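Side-chain contacts in cytochrome cL (Hyphomicrobium denitrificans, PDB 2D0W), which probably accepts electrons from methanol dehydrogenase through its bound heme, serving methanol oxidation in the periplasm: residues A[24-28]-A[29-33]; A[89-92]-A[93-97]; A[114-117]-A[118-121]. All blocks are in the same frame, centred on the assembly; numbering follows the deposited sequence.

Interaction 1 of 3, residues A[24-28]-A[29-33]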
ATOM      1  N   GLY A  24       7.440 -15.421   0.536  1.00 21.59           N
ATOM      2  CA  GLY A  24       7.068 -14.175  -0.137  1.00 20.50           C
ATOM      3  C   GLY A  24       7.992 -13.013   0.182  1.00 21.98           C
ATOM      4  O   GLY A  24       7.615 -11.847   0.026  1.00 20.27           O
ATOM      5  N   ARG A  25       9.212 -13.314   0.624  1.00 21.31           N
ATOM      6  CA  ARG A  25      10.195 -12.267   0.842  1.00 23.41           C
ATOM      7  C   ARG A  25      11.235 -12.241  -0.271  1.00 23.47           C
ATOM      8  O   ARG A  25      11.917 -11.225  -0.480  1.00 23.29           O
ATOM      9  CB  ARG A  25      10.886 -12.390   2.217  1.00 25.13           C
ATOM     10  CG  ARG A  25      10.238 -13.353   3.143  1.00 27.04           C
ATOM     11  CD  ARG A  25      10.007 -12.935   4.574  1.00 29.78           C
ATOM     12  NE  ARG A  25      11.207 -12.994   5.379  1.00 27.14           N
ATOM     13  CZ  ARG A  25      11.257 -13.259   6.683  1.00 26.82           C
ATOM     14  NH1 ARG A  25      10.169 -13.550   7.381  1.00 25.39           N
ATOM     15  NH2 ARG A  25      12.437 -13.254   7.291  1.00 25.32           N
ATOM     16  N   ASP A  26      11.408 -13.364  -0.952  1.00 23.42           N
ATOM     17  CA  ASP A  26      12.515 -13.473  -1.898  1.00 25.73           C
ATOM     18  C   ASP A  26      12.129 -12.935  -3.296  1.00 24.61           C
ATOM     19  O   ASP A  26      12.221 -13.676  -4.271  1.00 26.82           O
ATOM     20  CB  ASP A  26      13.025 -14.944  -1.974  1.00 27.58           C
ATOM     21  CG  ASP A  26      14.167 -15.135  -3.004  1.00 30.05           C
ATOM     22  OD1 ASP A  26      14.962 -14.199  -3.226  1.00 31.91           O
ATOM     23  OD2 ASP A  26      14.269 -16.228  -3.606  1.00 31.23           O
ATOM     24  N   THR A  27      11.667 -11.686  -3.401  1.00 21.04           N
ATOM     25  CA  THR A  27      11.282 -11.137  -4.732  1.00 19.59           C
ATOM     26  C   THR A  27      12.084  -9.868  -4.987  1.00 19.40           C
ATOM     27  O   THR A  27      12.530  -9.208  -4.020  1.00 20.45           O
ATOM     28  CB  THR A  27       9.750 -10.835  -4.881  1.00 20.01           C
ATOM     29  OG1 THR A  27       9.439  -9.637  -4.160  1.00 15.82           O
ATOM     30  CG2 THR A  27       8.868 -12.009  -4.372  1.00 16.29           C
ATOM     31  N   PRO A  28      12.319  -9.529  -6.267  1.00 19.98           N
ATOM     32  CA  PRO A  28      13.070  -8.311  -6.454  1.00 19.30           C
ATOM     33  C   PRO A  28      12.416  -7.106  -5.805  1.00 17.65           C
ATOM     34  O   PRO A  28      13.117  -6.213  -5.323  1.00 16.82           O
ATOM     35  CB  PRO A  28      13.106  -8.170  -7.985  1.00 21.56           C
ATOM     36  CG  PRO A  28      13.083  -9.586  -8.465  1.00 21.28           C
ATOM     37  CD  PRO A  28      12.036 -10.192  -7.572  1.00 20.31           C
ATOM     38  N   ALA A  29      11.089  -7.074  -5.784  1.00 15.82           N
ATOM     39  CA  ALA A  29      10.409  -5.903  -5.256  1.00 14.48           C
ATOM     40  C   ALA A  29      10.641  -5.764  -3.733  1.00 13.90           C
ATOM     41  O   ALA A  29      10.815  -4.676  -3.218  1.00 13.67           O
ATOM     42  CB  ALA A  29       8.949  -5.943  -5.602  1.00 11.87           C
ATOM     43  N   VAL A  30      10.632  -6.868  -3.034  1.00 15.90           N
ATOM     44  CA  VAL A  30      10.792  -6.843  -1.594  1.00 16.15           C
ATOM     45  C   VAL A  30      12.249  -6.444  -1.267  1.00 18.48           C
ATOM     46  O   VAL A  30      12.501  -5.683  -0.327  1.00 16.43           O
ATOM     47  CB  VAL A  30      10.440  -8.189  -1.005  1.00 17.04           C
ATOM     48  CG1 VAL A  30      10.863  -8.248   0.506  1.00 15.88           C
ATOM     49  CG2 VAL A  30       8.937  -8.418  -1.146  1.00 15.22           C
ATOM     50  N   LYS A  31      13.200  -6.974  -2.054  1.00 19.21           N
ATOM     51  CA  LYS A  31      14.596  -6.705  -1.781  1.00 20.25           C
ATOM     52  C   LYS A  31      14.869  -5.235  -1.947  1.00 20.21           C
ATOM     53  O   LYS A  31      15.535  -4.648  -1.108  1.00 18.99           O
ATOM     54  CB  LYS A  31      15.525  -7.609  -2.593  1.00 22.58           C
ATOM     55  CG  LYS A  31      15.501  -9.037  -2.039  1.00 25.26           C
ATOM     56  CD  LYS A  31      16.220 -10.061  -2.907  1.00 28.28           C
ATOM     57  CE  LYS A  31      17.630 -10.301  -2.389  1.00 30.82           C
ATOM     58  NZ  LYS A  31      18.292 -11.494  -3.033  1.00 33.43           N
ATOM     59  N   GLN A  32      14.297  -4.609  -2.977  1.00 19.10           N
ATOM     60  CA  GLN A  32      14.483  -3.154  -3.118  1.00 19.66           C
ATOM     61  C   GLN A  32      13.799  -2.379  -2.000  1.00 18.01           C
ATOM     62  O   GLN A  32      14.373  -1.402  -1.448  1.00 16.28           O
ATOM     63  CB  GLN A  32      14.003  -2.620  -4.470  1.00 19.62           C
ATOM     64  CG  GLN A  32      14.122  -1.103  -4.543  1.00 25.76           C
ATOM     65  CD  GLN A  32      13.113  -0.451  -5.486  1.00 28.65           C
ATOM     66  OE1 GLN A  32      13.000  -0.845  -6.638  1.00 28.57           O
ATOM     67  NE2 GLN A  32      12.387   0.569  -4.991  1.00 30.38           N
ATOM     68  N   PHE A  33      12.571  -2.793  -1.672  1.00 17.60           N
ATOM     69  CA  PHE A  33      11.840  -2.115  -0.575  1.00 18.21           C
ATOM     70  C   PHE A  33      12.582  -2.214   0.760  1.00 18.17           C
ATOM     71  O   PHE A  33      12.673  -1.215   1.473  1.00 17.76           O
ATOM     72  CB  PHE A  33      10.351  -2.556  -0.445  1.00 16.83           C
ATOM     73  CG  PHE A  33       9.627  -1.851   0.674  1.00 16.20           C
ATOM     74  CD1 PHE A  33       9.079  -0.588   0.479  1.00 13.74           C
ATOM     75  CD2 PHE A  33       9.592  -2.421   1.961  1.00 15.15           C
ATOM     76  CE1 PHE A  33       8.490   0.103   1.543  1.00 10.44           C
ATOM     77  CE2 PHE A  33       9.011  -1.750   3.038  1.00  9.02           C
ATOM     78  CZ  PHE A  33       8.461  -0.524   2.844  1.00  9.23           C
TER
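The flat groups that meet between Thr-27 and Lys-31 and between Pro-28 and Gln-32 are peptide units. Lys-31 N-H points at Thr-27 O nearly end-on, over 3.1 Å, whereas Gln-32 N-H reaches Pro-28 O from 25° off the carbonyl plane. A third carbonyl, that of Arg-25, is met by carbon: Val-30 CG1 rests 3.3 Å from Arg-25 O. The other methyl of this valine, CG2, lies equally close to Thr-27 OG1, so Val-30 packs on the inverse gamma turn centred on Asp-26. Thr-27 OG1 is tucked between its own backbone N and carbonyl carbon (chi1 75°), and from there it accepts a bond from Val-30 N at 3.2 Å. Val-30 N makes a second, weak bond to Thr-27 O. Thr-27 OG1 is also hydrogen-bonded to Asp-113 OD1, which ties this helix start to helix 112-124. On the outer side, Asp-26 OD1 and Lys-31 NZ carry opposite charges but stay 4.3 Å apart, beyond a salt bridge. A valine in place of Thr-27 would probably leave Val-30 N with just the weak carbonyl bond and Asp-113 without its hydroxyl partner. Threonine right before the helix, accepting from the N-H three residues on, with proline opening the first turn, is the classic N-cap, here starting helix 28-36.

Interaction 2 of 3, residues A[89-92]-A[93-97]. With HEM (protoporphyrin IX containing Fe), chain H.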
ATOM      1  N   LYS A  89       7.287   3.908   3.044  1.00 17.10           N
ATOM      2  CA  LYS A  89       7.890   3.373   4.271  1.00 18.73           C
ATOM      3  C   LYS A  89       6.957   3.516   5.468  1.00 17.53           C
ATOM      4  O   LYS A  89       6.816   2.563   6.257  1.00 16.84           O
ATOM      5  CB  LYS A  89       9.244   4.014   4.553  1.00 21.23           C
ATOM      6  CG  LYS A  89      10.115   3.180   5.451  1.00 25.08           C
ATOM      7  CD  LYS A  89      10.155   3.727   6.839  1.00 28.24           C
ATOM      8  CE  LYS A  89      11.515   4.290   7.169  1.00 31.46           C
ATOM      9  NZ  LYS A  89      12.443   3.199   7.453  1.00 29.11           N
ATOM     10  N   GLY A  90       6.348   4.693   5.609  1.00 15.64           N
ATOM     11  CA  GLY A  90       5.405   4.963   6.707  1.00 14.74           C
ATOM     12  C   GLY A  90       4.149   4.130   6.641  1.00 14.20           C
ATOM     13  O   GLY A  90       3.710   3.586   7.653  1.00 14.46           O
ATOM     14  N   LEU A  91       3.561   4.045   5.453  1.00 11.97           N
ATOM     15  CA  LEU A  91       2.380   3.232   5.207  1.00 13.09           C
ATOM     16  C   LEU A  91       2.657   1.759   5.539  1.00 12.84           C
ATOM     17  O   LEU A  91       1.888   1.090   6.273  1.00 12.80           O
ATOM     18  CB  LEU A  91       1.902   3.422   3.737  1.00 12.86           C
ATOM     19  CG  LEU A  91       0.597   2.728   3.364  1.00 14.42           C
ATOM     20  CD1 LEU A  91      -0.396   3.061   4.410  1.00 13.56           C
ATOM     21  CD2 LEU A  91       0.044   3.134   1.989  1.00 12.84           C
ATOM     22  N   PHE A  92       3.795   1.260   5.084  1.00 13.50           N
ATOM     23  CA  PHE A  92       4.179  -0.094   5.418  1.00 13.19           C
ATOM     24  C   PHE A  92       4.210  -0.266   6.958  1.00 13.14           C
ATOM     25  O   PHE A  92       3.671  -1.256   7.501  1.00 14.06           O
ATOM     26  CB  PHE A  92       5.548  -0.398   4.777  1.00 14.13           C
ATOM     27  CG  PHE A  92       6.179  -1.716   5.218  1.00 18.03           C
ATOM     28  CD1 PHE A  92       5.916  -2.892   4.527  1.00 17.72           C
ATOM     29  CD2 PHE A  92       7.025  -1.773   6.327  1.00 18.13           C
ATOM     30  CE1 PHE A  92       6.503  -4.100   4.921  1.00 19.32           C
ATOM     31  CE2 PHE A  92       7.602  -2.967   6.738  1.00 19.42           C
ATOM     32  CZ  PHE A  92       7.350  -4.139   6.025  1.00 19.89           C
ATOM     33  N   GLU A  93       4.844   0.694   7.647  1.00 13.20           N
ATOM     34  CA  GLU A  93       5.044   0.590   9.097  1.00 13.56           C
ATOM     35  C   GLU A  93       3.651   0.616   9.777  1.00 14.04           C
ATOM     36  O   GLU A  93       3.384  -0.178  10.679  1.00 13.88           O
ATOM     37  CB  GLU A  93       5.943   1.757   9.595  1.00 15.90           C
ATOM     38  CG  GLU A  93       7.390   1.743   9.174  1.00 17.90           C
ATOM     39  CD  GLU A  93       8.177   3.011   9.611  1.00 24.32           C
ATOM     40  OE1 GLU A  93       7.619   4.135   9.488  1.00 24.61           O
ATOM     41  OE2 GLU A  93       9.355   2.891  10.078  1.00 25.29           O
ATOM     42  N   THR A  94       2.741   1.473   9.306  1.00 13.75           N
ATOM     43  CA  THR A  94       1.383   1.544   9.891  1.00 14.71           C
ATOM     44  C   THR A  94       0.657   0.219   9.711  1.00 15.49           C
ATOM     45  O   THR A  94       0.119  -0.348  10.674  1.00 13.21           O
ATOM     46  CB  THR A  94       0.610   2.708   9.299  1.00 15.23           C
ATOM     47  OG1 THR A  94       1.327   3.899   9.617  1.00 16.37           O
ATOM     48  CG2 THR A  94      -0.834   2.791   9.847  1.00 14.92           C
ATOM     49  N   ILE A  95       0.694  -0.314   8.489  1.00 12.40           N
ATOM     50  CA  ILE A  95       0.068  -1.608   8.212  1.00 11.85           C
ATOM     51  C   ILE A  95       0.747  -2.720   8.973  1.00 10.95           C
ATOM     52  O   ILE A  95       0.053  -3.511   9.598  1.00 10.78           O
ATOM     53  CB  ILE A  95      -0.028  -1.930   6.699  1.00 11.79           C
ATOM     54  CG1 ILE A  95      -0.693  -0.752   6.000  1.00  9.75           C
ATOM     55  CG2 ILE A  95      -0.873  -3.233   6.464  1.00 13.30           C
ATOM     56  CD1 ILE A  95      -0.414  -0.669   4.471  1.00  6.61           C
ATOM     57  N   PHE A  96       2.087  -2.753   8.956  1.00 11.99           N
ATOM     58  CA  PHE A  96       2.832  -3.855   9.550  1.00 12.70           C
ATOM     59  C   PHE A  96       2.615  -3.880  11.065  1.00 13.27           C
ATOM     60  O   PHE A  96       2.267  -4.914  11.623  1.00 13.29           O
ATOM     61  CB  PHE A  96       4.362  -3.778   9.268  1.00 12.68           C
ATOM     62  CG  PHE A  96       5.075  -5.066   9.515  1.00 13.61           C
ATOM     63  CD1 PHE A  96       5.342  -5.512  10.814  1.00 12.68           C
ATOM     64  CD2 PHE A  96       5.493  -5.858   8.456  1.00 12.58           C
ATOM     65  CE1 PHE A  96       6.003  -6.737  11.022  1.00 12.37           C
ATOM     66  CE2 PHE A  96       6.121  -7.063   8.657  1.00 12.85           C
ATOM     67  CZ  PHE A  96       6.372  -7.514   9.933  1.00 12.71           C
ATOM     68  N   GLY A  97       2.859  -2.736  11.715  1.00 13.75           N
ATOM     69  CA  GLY A  97       2.868  -2.689  13.175  1.00 14.22           C
ATOM     70  C   GLY A  97       1.573  -2.207  13.769  1.00 16.64           C
ATOM     71  O   GLY A  97       1.383  -2.359  14.958  1.00 16.83           O
TER
HETATM   72  CHA HEM H 200      -5.846   3.574  10.682  1.00 11.45           C
HETATM   73  CHB HEM H 200      -4.676   0.817   6.833  1.00 11.35           C
HETATM   74  CHC HEM H 200      -7.361  -2.914   8.453  1.00 11.09           C
HETATM   75  CHD HEM H 200      -9.391   0.260  11.515  1.00 12.06           C
HETATM   76  C1A HEM H 200      -5.201   3.153   9.517  1.00 13.45           C
HETATM   77  C2A HEM H 200      -4.140   3.822   8.775  1.00 10.27           C
HETATM   78  C3A HEM H 200      -3.853   3.069   7.712  1.00 12.24           C
HETATM   79  C4A HEM H 200      -4.680   1.870   7.729  1.00 13.60           C
HETATM   80  CMA HEM H 200      -2.807   3.369   6.590  1.00 11.38           C
HETATM   81  CAA HEM H 200      -3.529   5.198   9.122  1.00 10.58           C
HETATM   82  CBA HEM H 200      -4.433   6.248   8.453  1.00 10.55           C
HETATM   83  CGA HEM H 200      -3.868   7.659   8.559  1.00 15.58           C
HETATM   84  O1A HEM H 200      -2.663   7.822   8.869  1.00 14.75           O
HETATM   85  O2A HEM H 200      -4.647   8.617   8.336  1.00 17.30           O
HETATM   86  C1B HEM H 200      -5.253  -0.452   6.955  1.00 14.31           C
HETATM   87  C2B HEM H 200      -5.138  -1.630   6.088  1.00 13.21           C
HETATM   88  C3B HEM H 200      -5.764  -2.595   6.560  1.00 11.92           C
HETATM   89  C4B HEM H 200      -6.462  -2.189   7.741  1.00 12.69           C
HETATM   90  CMB HEM H 200      -4.371  -1.551   4.769  1.00 12.82           C
HETATM   91  CAB HEM H 200      -5.602  -4.065   6.143  1.00 11.21           C
HETATM   92  CBB HEM H 200      -4.431  -4.621   6.087  1.00  9.54           C
HETATM   93  C1C HEM H 200      -8.179  -2.375   9.422  1.00 14.09           C
HETATM   94  C2C HEM H 200      -9.127  -3.103  10.290  1.00 12.99           C
HETATM   95  C3C HEM H 200      -9.712  -2.219  11.076  1.00 15.39           C
HETATM   96  C4C HEM H 200      -9.080  -0.908  10.857  1.00 13.11           C
HETATM   97  CMC HEM H 200      -9.665  -4.462   9.871  1.00 13.84           C
HETATM   98  CAC HEM H 200     -11.009  -2.336  11.941  1.00 14.46           C
HETATM   99  CBC HEM H 200     -11.123  -3.406  12.679  1.00 12.62           C
HETATM  100  C1D HEM H 200      -8.617   1.392  11.674  1.00 11.53           C
HETATM  101  C2D HEM H 200      -8.806   2.430  12.671  1.00 14.72           C
HETATM  102  C3D HEM H 200      -7.702   3.453  12.424  1.00 11.95           C
HETATM  103  C4D HEM H 200      -6.954   2.965  11.281  1.00 11.93           C
HETATM  104  CMD HEM H 200      -9.910   2.469  13.772  1.00 13.15           C
HETATM  105  CAD HEM H 200      -7.386   4.777  13.207  1.00 13.10           C
HETATM  106  CBD HEM H 200      -6.184   4.373  14.065  1.00 15.88           C
HETATM  107  CGD HEM H 200      -5.422   5.543  14.637  1.00 17.09           C
HETATM  108  O1D HEM H 200      -4.377   5.342  15.282  1.00 16.27           O
HETATM  109  O2D HEM H 200      -5.858   6.681  14.415  1.00 17.21           O
HETATM  110  NA  HEM H 200      -5.497   1.990   8.831  1.00 13.94           N
HETATM  111  NB  HEM H 200      -6.151  -0.873   7.913  1.00 11.54           N
HETATM  112  NC  HEM H 200      -8.139  -1.050   9.833  1.00 15.50           N
HETATM  113  ND  HEM H 200      -7.541   1.767  10.876  1.00 12.13           N
HETATM  114 FE   HEM H 200      -6.755   0.412   9.399  1.00 14.17          FE
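One side of helix 88-97 lines the heme pocket, and there Leu-91 packs against Ile-95 one turn on, while Phe-92 packs against Phe-96 further round the helix. Leu-91 CG lies 3.7 Å from Ile-95 CD1, the two side chains slanting across each other. Ile-95 carries CG1 beside its backbone N (chi1 -52°), which folds CD1 back toward Leu-91 and turns CG2 outward to the porphyrin. Three side chains reach the heme, most closely at Leu-91 CD1, 3.3 Å from the ring methyl CMA, Thr-94 CG2, 3.6 Å from C2A, and Ile-95 CG2, 3.8 Å from CBB. Thr-94 uses its other branch differently: OG1 is hydrogen-bonded to Thr-8 and to Asn-85 OD1, which probably helps hold Asn-85, a residue that hydrogen-bonds the heme through ND2, from the second shell. The two phenylalanines lie side by side and point the same way. Phe-92 CZ comes 3.5 Å from Phe-96 CD2, with the ring planes inclined at 38°, and Phe-96 CB sits over one face of the Phe-92 ring, toward its rim. Toward the N-terminal arm of the chain, the aliphatic part of Lys-89 crosses the Glu-93 carboxylate, CD 3.4 Å from OE2. The charged ends themselves look to that arm: Lys-89 NZ forms a salt bridge with Glu-3 and a bond to Val-4 O, and Glu-93 OE2 is bonded to Arg-6 N. Two apolar faces thus pack on different partners, aliphatic and threonine methyl groups on the porphyrin, Phe-92 on helix 112-124 and Phe-96 on helix 16-19, which fits the heme-flanking helix of a c-type cytochrome fold.

Interaction 3 of 3, residues A[114-117]-A[118-121]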
ATOM      1  N   ASN A 114       3.177  -9.462  -0.956  1.00 13.52           N
ATOM      2  CA  ASN A 114       1.763  -9.114  -0.971  1.00 15.42           C
ATOM      3  C   ASN A 114       1.501  -7.799  -0.279  1.00 14.99           C
ATOM      4  O   ASN A 114       0.675  -7.025  -0.730  1.00 13.69           O
ATOM      5  CB  ASN A 114       0.887 -10.233  -0.398  1.00 15.82           C
ATOM      6  CG  ASN A 114       0.749 -11.428  -1.388  1.00 17.12           C
ATOM      7  OD1 ASN A 114       0.811 -11.262  -2.573  1.00 16.97           O
ATOM      8  ND2 ASN A 114       0.596 -12.615  -0.866  1.00 18.32           N
ATOM      9  N   MET A 115       2.209  -7.545   0.814  1.00 14.26           N
ATOM     10  CA  MET A 115       2.124  -6.240   1.478  1.00 14.57           C
ATOM     11  C   MET A 115       2.390  -5.140   0.486  1.00 13.51           C
ATOM     12  O   MET A 115       1.777  -4.057   0.529  1.00 12.64           O
ATOM     13  CB  MET A 115       3.162  -6.161   2.603  1.00 16.86           C
ATOM     14  CG  MET A 115       3.313  -4.756   3.156  1.00 22.28           C
ATOM     15  SD  MET A 115       1.927  -4.339   4.226  1.00 28.46           S
ATOM     16  CE  MET A 115       2.534  -5.063   5.746  1.00 25.13           C
ATOM     17  N   LEU A 116       3.351  -5.373  -0.405  1.00 12.72           N
ATOM     18  CA  LEU A 116       3.739  -4.311  -1.355  1.00 11.52           C
ATOM     19  C   LEU A 116       2.699  -4.049  -2.429  1.00 10.89           C
ATOM     20  O   LEU A 116       2.635  -2.955  -2.995  1.00 12.39           O
ATOM     21  CB  LEU A 116       5.116  -4.624  -1.955  1.00  9.75           C
ATOM     22  CG  LEU A 116       6.266  -4.548  -0.983  1.00 12.08           C
ATOM     23  CD1 LEU A 116       7.529  -4.896  -1.722  1.00 12.14           C
ATOM     24  CD2 LEU A 116       6.356  -3.145  -0.321  1.00 11.41           C
ATOM     25  N   LYS A 117       1.932  -5.081  -2.770  1.00 11.40           N
ATOM     26  CA  LYS A 117       0.854  -4.977  -3.750  1.00 12.64           C
ATOM     27  C   LYS A 117      -0.361  -4.317  -3.106  1.00 10.24           C
ATOM     28  O   LYS A 117      -1.111  -3.558  -3.696  1.00  8.50           O
ATOM     29  CB  LYS A 117       0.461  -6.373  -4.250  1.00 13.48           C
ATOM     30  CG  LYS A 117       1.505  -7.071  -5.143  1.00 17.06           C
ATOM     31  CD  LYS A 117       1.022  -8.514  -5.420  1.00 19.88           C
ATOM     32  CE  LYS A 117       1.817  -9.206  -6.477  1.00 23.18           C
ATOM     33  NZ  LYS A 117       3.203  -9.246  -6.023  1.00 28.22           N
ATOM     34  N   LEU A 118      -0.570  -4.650  -1.855  1.00  9.80           N
ATOM     35  CA  LEU A 118      -1.610  -3.957  -1.068  1.00 11.56           C
ATOM     36  C   LEU A 118      -1.355  -2.445  -1.066  1.00 10.57           C
ATOM     37  O   LEU A 118      -2.269  -1.645  -1.266  1.00  9.69           O
ATOM     38  CB  LEU A 118      -1.593  -4.473   0.373  1.00 11.05           C
ATOM     39  CG  LEU A 118      -2.459  -3.726   1.398  1.00 11.76           C
ATOM     40  CD1 LEU A 118      -3.914  -3.592   0.935  1.00 10.90           C
ATOM     41  CD2 LEU A 118      -2.318  -4.425   2.792  1.00 10.44           C
ATOM     42  N   ILE A 119      -0.121  -2.056  -0.794  1.00 10.56           N
ATOM     43  CA  ILE A 119       0.223  -0.610  -0.724  1.00 11.69           C
ATOM     44  C   ILE A 119       0.002   0.028  -2.139  1.00 10.93           C
ATOM     45  O   ILE A 119      -0.543   1.121  -2.264  1.00 12.25           O
ATOM     46  CB  ILE A 119       1.651  -0.458  -0.218  1.00 14.06           C
ATOM     47  CG1 ILE A 119       1.719  -0.747   1.285  1.00 13.25           C
ATOM     48  CG2 ILE A 119       2.252   0.952  -0.535  1.00 14.32           C
ATOM     49  CD1 ILE A 119       3.165  -0.921   1.881  1.00 14.34           C
ATOM     50  N   ALA A 120       0.376  -0.668  -3.205  1.00 10.62           N
ATOM     51  CA  ALA A 120       0.150  -0.152  -4.575  1.00 10.11           C
ATOM     52  C   ALA A 120      -1.317   0.098  -4.801  1.00  9.67           C
ATOM     53  O   ALA A 120      -1.696   1.083  -5.445  1.00  9.70           O
ATOM     54  CB  ALA A 120       0.669  -1.125  -5.647  1.00 11.11           C
ATOM     55  N   TRP A 121      -2.161  -0.788  -4.273  1.00 10.30           N
ATOM     56  CA  TRP A 121      -3.645  -0.604  -4.404  1.00 11.07           C
ATOM     57  C   TRP A 121      -4.086   0.622  -3.641  1.00 12.89           C
ATOM     58  O   TRP A 121      -4.884   1.390  -4.152  1.00 13.39           O
ATOM     59  CB  TRP A 121      -4.464  -1.804  -3.881  1.00 11.24           C
ATOM     60  CG  TRP A 121      -5.965  -1.617  -4.001  1.00 15.02           C
ATOM     61  CD1 TRP A 121      -6.895  -1.577  -2.978  1.00 16.75           C
ATOM     62  CD2 TRP A 121      -6.695  -1.435  -5.203  1.00 16.15           C
ATOM     63  NE1 TRP A 121      -8.161  -1.397  -3.491  1.00 16.59           N
ATOM     64  CE2 TRP A 121      -8.063  -1.304  -4.857  1.00 17.86           C
ATOM     65  CE3 TRP A 121      -6.333  -1.375  -6.556  1.00 18.72           C
ATOM     66  CZ2 TRP A 121      -9.071  -1.099  -5.825  1.00 18.63           C
ATOM     67  CZ3 TRP A 121      -7.349  -1.157  -7.521  1.00 19.49           C
ATOM     68  CH2 TRP A 121      -8.692  -1.027  -7.133  1.00 16.86           C
TER
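Met-115 and Ile-119 form the apolar centre, with Met-115 CG 4.0 Å from Ile-119 CD1. With CG1 opposite its own carbonyl carbon (chi1 -74°), Ile-119 runs that branch back over the preceding turn, 3.4 Å from Met-115 O. The methionine chain bends at both of its outer torsions, and SD lies 4.5 Å from Leu-118 CD2. Leu-116 CD2 makes a lighter contact, 4.5 Å from Ile-119 CD1. Phe-92 and Ile-95 of helix 88-97 pack on both Met-115 and Ile-119, whereas Leu-118 faces the heme and lies near Cys-59, one of the residues that hold it covalently. A turn further, Trp-121 keeps just its CB close to Lys-117 O, and its indole leads away to meet Tyr-55, Phe-147 and Trp-152. Underneath, the N-H groups of 118-121 take up the carbonyls of 114-117, but their approach differs: Leu-118 N lies nearly in line with the carbonyl of Asn-114, 2.9 Å from O, while Ala-120 N comes to Leu-116 O from 39° above the carbonyl plane. At the polar edge Lys-117 stretches out and bends at its last torsion, where NZ makes a salt bridge with Asp-113 OD2, and Asn-114 lies against Lys-50 and Ile-54 of helix 48-58. Within the helix the side chains touch lightly, so the apolar face probably depends on its closer fit to helix 88-97, while the Lys-117 charge is probably neutralised by Asp-113 at the margin.

In the fold
Interactions 2 and 3 are buried and belong to the helices round the heme, whereas interaction 1 is partly exposed, at the start of helix 28-36. Helix 112-124 joins them: it packs directly on helix 88-97, and its Leu-116 rests against Val-30 and Phe-33 of interaction 1. Phe-33 also touches Phe-92, so the three helices share one apolar seam. The chemistry follows the place: a side-chain cap dominates in 24-33, heme and aromatic packing in 89-97, and aliphatic packing in 114-121. Asp-113 serves two of them, bonding Thr-27 with one carboxylate oxygen and Lys-117 with the other.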